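Local coordinates for protein OR486 (Synthetic construct, PDB 4R80) that is a de novo designed beta-sheet protein built to adopt the cystatin fold, with no natural function known, at residues Pro24-Gln29 with Leu44-Asn49; Thr53-Glu58 with Lys69-Thr74. All blocks are in the same frame, centred on the assembly; numbering follows the deposited sequence.

Interaction 1: Pro24-Gln29 with Leu44-Asn49; sequences PSSKVQ and LEITEN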
loop_
_atom_site.group_PDB
_atom_site.type_symbol
_atom_site.label_atom_id
_atom_site.label_comp_id
_atom_site.label_asym_id
_atom_site.label_seq_id
_atom_site.Cartn_x
_atom_site.Cartn_y
_atom_site.Cartn_z
ATOM N N PRO A 24 3.521 1.696 13.860
ATOM C CA PRO A 24 3.865 3.029 14.378
ATOM C C PRO A 24 5.352 3.359 14.357
ATOM O O PRO A 24 5.739 4.398 13.821
ATOM C CB PRO A 24 3.349 2.977 15.825
ATOM C CG PRO A 24 3.256 1.530 16.154
ATOM C CD PRO A 24 2.870 0.861 14.873
ATOM N N SER A 25 6.178 2.491 14.929
ATOM C CA SER A 25 7.608 2.750 15.003
ATOM C C SER A 25 8.321 2.166 13.791
ATOM O O SER A 25 9.297 1.429 13.938
ATOM C CB SER A 25 8.189 2.163 16.290
ATOM O OG SER A 25 8.280 0.750 16.212
ATOM N N SER A 26 7.837 2.498 12.603
ATOM C CA SER A 26 8.376 1.901 11.387
ATOM C C SER A 26 8.523 2.889 10.239
ATOM O O SER A 26 7.719 3.805 10.081
ATOM C CB SER A 26 7.495 0.726 10.953
ATOM O OG SER A 26 7.805 0.317 9.635
ATOM N N LYS A 27 9.570 2.689 9.440
ATOM C CA LYS A 27 9.757 3.425 8.196
ATOM C C LYS A 27 9.258 2.605 7.015
ATOM O O LYS A 27 9.750 1.508 6.756
ATOM C CB LYS A 27 11.217 3.848 8.000
ATOM C CG LYS A 27 11.595 5.172 8.676
ATOM C CD LYS A 27 11.295 5.196 10.163
ATOM C CE LYS A 27 11.398 6.605 10.716
ATOM N NZ LYS A 27 11.148 6.644 12.187
ATOM N N VAL A 28 8.285 3.151 6.295
ATOM C CA VAL A 28 7.614 2.422 5.229
ATOM C C VAL A 28 7.947 3.006 3.860
ATOM O O VAL A 28 7.726 4.191 3.612
ATOM C CB VAL A 28 6.088 2.452 5.415
ATOM C CG1 VAL A 28 5.416 1.642 4.328
ATOM C CG2 VAL A 28 5.709 1.922 6.791
ATOM N N GLN A 29 8.480 2.169 2.976
ATOM C CA GLN A 29 8.770 2.597 1.613
ATOM C C GLN A 29 7.875 1.869 0.611
ATOM O O GLN A 29 7.591 0.681 0.761
ATOM C CB GLN A 29 10.250 2.380 1.274
ATOM C CG GLN A 29 10.659 0.922 1.123
ATOM C CD GLN A 29 11.860 0.740 0.213
ATOM O OE1 GLN A 29 12.370 1.700 -0.363
ATOM N NE2 GLN A 29 12.315 -0.501 0.076
ATOM N N LEU A 44 4.660 -2.507 -0.612
ATOM C CA LEU A 44 5.472 -1.762 0.343
ATOM C C LEU A 44 6.411 -2.706 1.079
ATOM O O LEU A 44 6.132 -3.896 1.218
ATOM C CB LEU A 44 4.590 -1.011 1.349
ATOM C CG LEU A 44 3.455 -0.149 0.790
ATOM C CD1 LEU A 44 2.215 -0.990 0.663
ATOM C CD2 LEU A 44 3.176 1.052 1.673
ATOM N N GLU A 45 7.532 -2.160 1.553
ATOM C CA GLU A 45 8.520 -2.943 2.281
ATOM C C GLU A 45 8.897 -2.273 3.598
ATOM O O GLU A 45 9.129 -1.069 3.655
ATOM C CB GLU A 45 9.772 -3.150 1.421
ATOM C CG GLU A 45 10.855 -3.995 2.085
ATOM C CD GLU A 45 11.984 -4.357 1.139
ATOM O OE1 GLU A 45 11.843 -4.103 -0.073
ATOM O OE2 GLU A 45 13.008 -4.894 1.606
ATOM N N ILE A 46 8.956 -3.077 4.660
ATOM C CA ILE A 46 9.398 -2.616 5.971
ATOM C C ILE A 46 10.674 -3.344 6.391
ATOM O O ILE A 46 10.773 -4.563 6.263
ATOM C CB ILE A 46 8.306 -2.827 7.045
ATOM C CG1 ILE A 46 7.034 -2.060 6.678
ATOM C CG2 ILE A 46 8.791 -2.385 8.416
ATOM C CD1 ILE A 46 5.964 -2.120 7.740
ATOM N N THR A 47 11.649 -2.590 6.895
ATOM C CA THR A 47 12.902 -3.174 7.361
ATOM C C THR A 47 13.268 -2.620 8.732
ATOM O O THR A 47 13.817 -1.528 8.858
ATOM C CB THR A 47 14.067 -2.916 6.381
ATOM O OG1 THR A 47 13.770 -3.517 5.116
ATOM C CG2 THR A 47 15.363 -3.512 6.923
ATOM N N GLU A 48 12.944 -3.393 9.768
ATOM C CA GLU A 48 13.174 -2.982 11.146
ATOM C C GLU A 48 13.460 -4.191 12.034
ATOM O O GLU A 48 12.919 -5.276 11.809
ATOM C CB GLU A 48 11.984 -2.199 11.704
ATOM C CG GLU A 48 10.688 -2.989 11.758
ATOM C CD GLU A 48 9.516 -2.155 12.238
ATOM O OE1 GLU A 48 9.730 -0.979 12.597
ATOM O OE2 GLU A 48 8.379 -2.674 12.251
ATOM N N ASN A 49 14.318 -3.994 13.029
ATOM C CA ASN A 49 14.632 -5.018 14.027
ATOM C C ASN A 49 15.111 -6.331 13.413
ATOM O O ASN A 49 14.710 -7.414 13.840
ATOM C CB ASN A 49 13.412 -5.282 14.915
ATOM C CG ASN A 49 12.793 -4.009 15.444
ATOM O OD1 ASN A 49 13.087 -2.911 14.969
ATOM N ND2 ASN A 49 11.912 -4.139 16.430
#
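Ser25 meets Glu48 through its backbone: its O lies 2.8 Å from Glu48 OE1, two acceptors facing each other without a hydrogen bond between them. At Ser26 the CB methylene packs against the same carboxylate, CB standing 3.3 Å from Glu48 OE1. The hydroxyl swings beside the carbonyl carbon (chi1 167°) and meets the branches of Ile46 instead, with Ser26 OG 3.1 Å from Ile46 CG2. Val28 spreads its two methyls over two partners: CG1 lies 3.5 Å from Leu44 CD2, while CG2 faces the CG1-CD1 arm of Ile46. Ile19 of helix 4-22 touches all three of these apolar residues. Gln29 then brings the chains into antiparallel hydrogen-bonded register with Glu45. Glu45 N donates to Gln29 O at 2.9 Å, almost in line with the carbonyl, whereas the return bond from Gln29 N to Glu45 O is weak at 3.4 Å. With an alanine in place of Glu48, the carboxylate against the Ser26 methylene would be lost, probably opening a gap beside Ser26 CB. Chemically, the pairing is uneven: backbone bonds and apolar packing hold the Gln29 end, while at the Ser25 end a carboxylate oxygen confronts a carbonyl oxygen, an approach that is probably unfavourable.

Interaction 2: Thr53-Glu58 with Lys69-Thr74; sequences TNITVE and KRITET
The hairpin of strands 51-62 and 65-76 forms one edge of the antiparallel cystatin-fold sheet, and here its strands run 175° apart in direction with axes 4.6 Å apart. Asn54-Thr74 and Thr56-Thr72 are hydrogen-bonded pairs; Thr72 N reaches Thr56 O at 2.8 Å, and Thr56 N returns a bond to Thr72 O. A classic beta bulge interrupts this regular ladder: Lys69 and Arg70 both face Glu58, whose O accepts from Lys69 N while its N donates to Arg70 O. On the helix-facing side, Ile55 CG1 lies 3.5 Å from Glu73 CG, the two side chains running alongside each other. Ile55 CG2 also meets Ile71 CG2 at 4.2 Å, and helix 4-22 covers this face, with Ile19 on Ile55 and Ala15 on Val57. On the other face Glu58 and Arg70 extend side by side. Arg70 turns at chi3 (60°), and its CD methylene packs 3.2 Å from Glu58 OE1; that oxygen sits at the guanidinium edge, near its plane, in a long salt bridge of 3.8 Å to Arg70 NE. Nearby, a water bridges the strands: it donates to Thr56 O at 2.6 Å and is hydrogen-bonded to Thr72 OG1 at 2.9 Å.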
loop_
_atom_site.group_PDB
_atom_site.type_symbol
_atom_site.label_atom_id
_atom_site.label_comp_id
_atom_site.label_asym_id
_atom_site.label_seq_id
_atom_site.Cartn_x
_atom_site.Cartn_y
_atom_site.Cartn_z
ATOM N N THR A 53 9.816 -7.282 5.910
ATOM C CA THR A 53 8.425 -7.635 5.644
ATOM C C THR A 53 7.921 -7.030 4.339
ATOM O O THR A 53 7.888 -5.809 4.183
ATOM C CB THR A 53 7.495 -7.212 6.797
ATOM O OG1 THR A 53 7.559 -5.795 6.972
ATOM C CG2 THR A 53 7.907 -7.889 8.090
ATOM N N ASN A 54 7.530 -7.889 3.404
ATOM C CA ASN A 54 6.953 -7.443 2.143
ATOM C C ASN A 54 5.440 -7.327 2.262
ATOM O O ASN A 54 4.764 -8.283 2.640
ATOM C CB ASN A 54 7.316 -8.409 1.016
ATOM C CG ASN A 54 8.799 -8.415 0.708
ATOM O OD1 ASN A 54 9.503 -7.438 0.966
ATOM N ND2 ASN A 54 9.285 -9.521 0.156
ATOM N N ILE A 55 4.910 -6.152 1.938
ATOM C CA ILE A 55 3.483 -5.902 2.088
ATOM C C ILE A 55 2.815 -5.553 0.764
ATOM O O ILE A 55 3.287 -4.689 0.026
ATOM C CB ILE A 55 3.225 -4.748 3.076
ATOM C CG1 ILE A 55 4.002 -4.970 4.375
ATOM C CG2 ILE A 55 1.734 -4.592 3.339
ATOM C CD1 ILE A 55 3.727 -3.932 5.438
ATOM N N THR A 56 1.721 -6.246 0.466
ATOM C CA THR A 56 0.895 -5.929 -0.692
ATOM C C THR A 56 -0.504 -5.524 -0.243
ATOM O O THR A 56 -1.219 -6.316 0.370
ATOM C CB THR A 56 0.792 -7.124 -1.654
ATOM O OG1 THR A 56 2.094 -7.463 -2.145
ATOM C CG2 THR A 56 -0.117 -6.785 -2.826
ATOM N N VAL A 57 -0.887 -4.287 -0.536
ATOM C CA VAL A 57 -2.221 -3.797 -0.198
ATOM C C VAL A 57 -3.042 -3.459 -1.440
ATOM O O VAL A 57 -2.609 -2.690 -2.299
ATOM C CB VAL A 57 -2.159 -2.584 0.741
ATOM C CG1 VAL A 57 -1.092 -1.648 0.280
ATOM C CG2 VAL A 57 -3.506 -1.880 0.801
ATOM N N GLU A 58 -4.225 -4.059 -1.536
ATOM C CA GLU A 58 -5.149 -3.781 -2.628
ATOM C C GLU A 58 -6.114 -2.644 -2.297
ATOM O O GLU A 58 -6.929 -2.757 -1.383
ATOM C CB GLU A 58 -5.923 -5.042 -3.007
ATOM C CG GLU A 58 -5.038 -6.178 -3.475
ATOM C CD GLU A 58 -5.831 -7.412 -3.848
ATOM O OE1 GLU A 58 -7.071 -7.389 -3.705
ATOM O OE2 GLU A 58 -5.212 -8.406 -4.284
ATOM N N LYS A 69 -8.941 -2.956 0.618
ATOM C CA LYS A 69 -9.803 -4.133 0.612
ATOM C C LYS A 69 -9.053 -5.402 1.008
ATOM O O LYS A 69 -9.637 -6.316 1.590
ATOM C CB LYS A 69 -10.475 -4.313 -0.754
ATOM C CG LYS A 69 -11.633 -3.356 -1.009
ATOM C CD LYS A 69 -12.895 -3.784 -0.268
ATOM C CE LYS A 69 -13.693 -4.804 -1.070
ATOM N NZ LYS A 69 -14.947 -5.215 -0.373
ATOM N N ARG A 70 -7.759 -5.450 0.705
ATOM C CA ARG A 70 -6.943 -6.621 1.024
ATOM C C ARG A 70 -5.505 -6.244 1.390
ATOM O O ARG A 70 -4.879 -5.418 0.726
ATOM C CB ARG A 70 -6.955 -7.626 -0.133
ATOM C CG ARG A 70 -8.263 -8.399 -0.284
ATOM C CD ARG A 70 -8.208 -9.374 -1.446
ATOM N NE ARG A 70 -7.149 -10.363 -1.277
ATOM C CZ ARG A 70 -7.342 -11.596 -0.817
ATOM N NH1 ARG A 70 -8.561 -11.997 -0.484
ATOM N NH2 ARG A 70 -6.316 -12.426 -0.698
ATOM N N ILE A 71 -4.992 -6.856 2.455
ATOM C CA ILE A 71 -3.619 -6.631 2.898
ATOM C C ILE A 71 -2.886 -7.954 3.092
ATOM O O ILE A 71 -3.348 -8.823 3.831
ATOM C CB ILE A 71 -3.576 -5.857 4.230
ATOM C CG1 ILE A 71 -4.321 -4.528 4.109
ATOM C CG2 ILE A 71 -2.136 -5.626 4.668
ATOM C CD1 ILE A 71 -4.370 -3.743 5.397
ATOM N N THR A 72 -1.744 -8.105 2.429
ATOM C CA THR A 72 -0.952 -9.326 2.552
ATOM C C THR A 72 0.477 -9.055 3.023
ATOM O O THR A 72 1.231 -8.334 2.369
ATOM C CB THR A 72 -0.905 -10.101 1.221
ATOM O OG1 THR A 72 -2.238 -10.436 0.812
ATOM C CG2 THR A 72 -0.092 -11.377 1.373
ATOM N N GLU A 73 0.839 -9.636 4.163
ATOM C CA GLU A 73 2.179 -9.473 4.727
ATOM C C GLU A 73 2.954 -10.783 4.804
ATOM O O GLU A 73 2.404 -11.829 5.132
ATOM C CB GLU A 73 2.135 -8.811 6.107
ATOM C CG GLU A 73 1.961 -7.306 6.070
ATOM C CD GLU A 73 2.011 -6.681 7.450
ATOM O OE1 GLU A 73 1.032 -6.011 7.839
ATOM O OE2 GLU A 73 3.042 -6.843 8.139
ATOM N N THR A 74 4.247 -10.708 4.497
ATOM C CA THR A 74 5.146 -11.848 4.610
ATOM C C THR A 74 6.435 -11.413 5.297
ATOM O O THR A 74 7.108 -10.488 4.840
ATOM C CB THR A 74 5.480 -12.453 3.238
ATOM O OG1 THR A 74 5.987 -11.429 2.373
ATOM C CG2 THR A 74 4.244 -13.072 2.614
HETATM O O HOH W 1 -2.974 -7.948 -0.584
#

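In the fold
Interaction 1 closes before interaction 2 opens along the chain, and their centres lie 13 Å apart in the same antiparallel sheet, whose strands follow the order 28-36, 39-48, 51-62, 65-76. Each contact belongs to its own hairpin, and the neighbouring strands 39-48 and 51-62 join them directly. Leu44 N lies 2.7 Å from Ile55 O and Ile46 O lies 2.9 Å from Thr53 N, both probable backbone hydrogen bonds. Side chains meet as well, with Leu44 CD1 3.4 Å from Val57 CG1 and Ile46 CD1 3.7 Å from Ile55 CD1. Helix 4-22 packs on residues from both contacts, so together they link the outer strands of the sheet to one helix-covered apolar face.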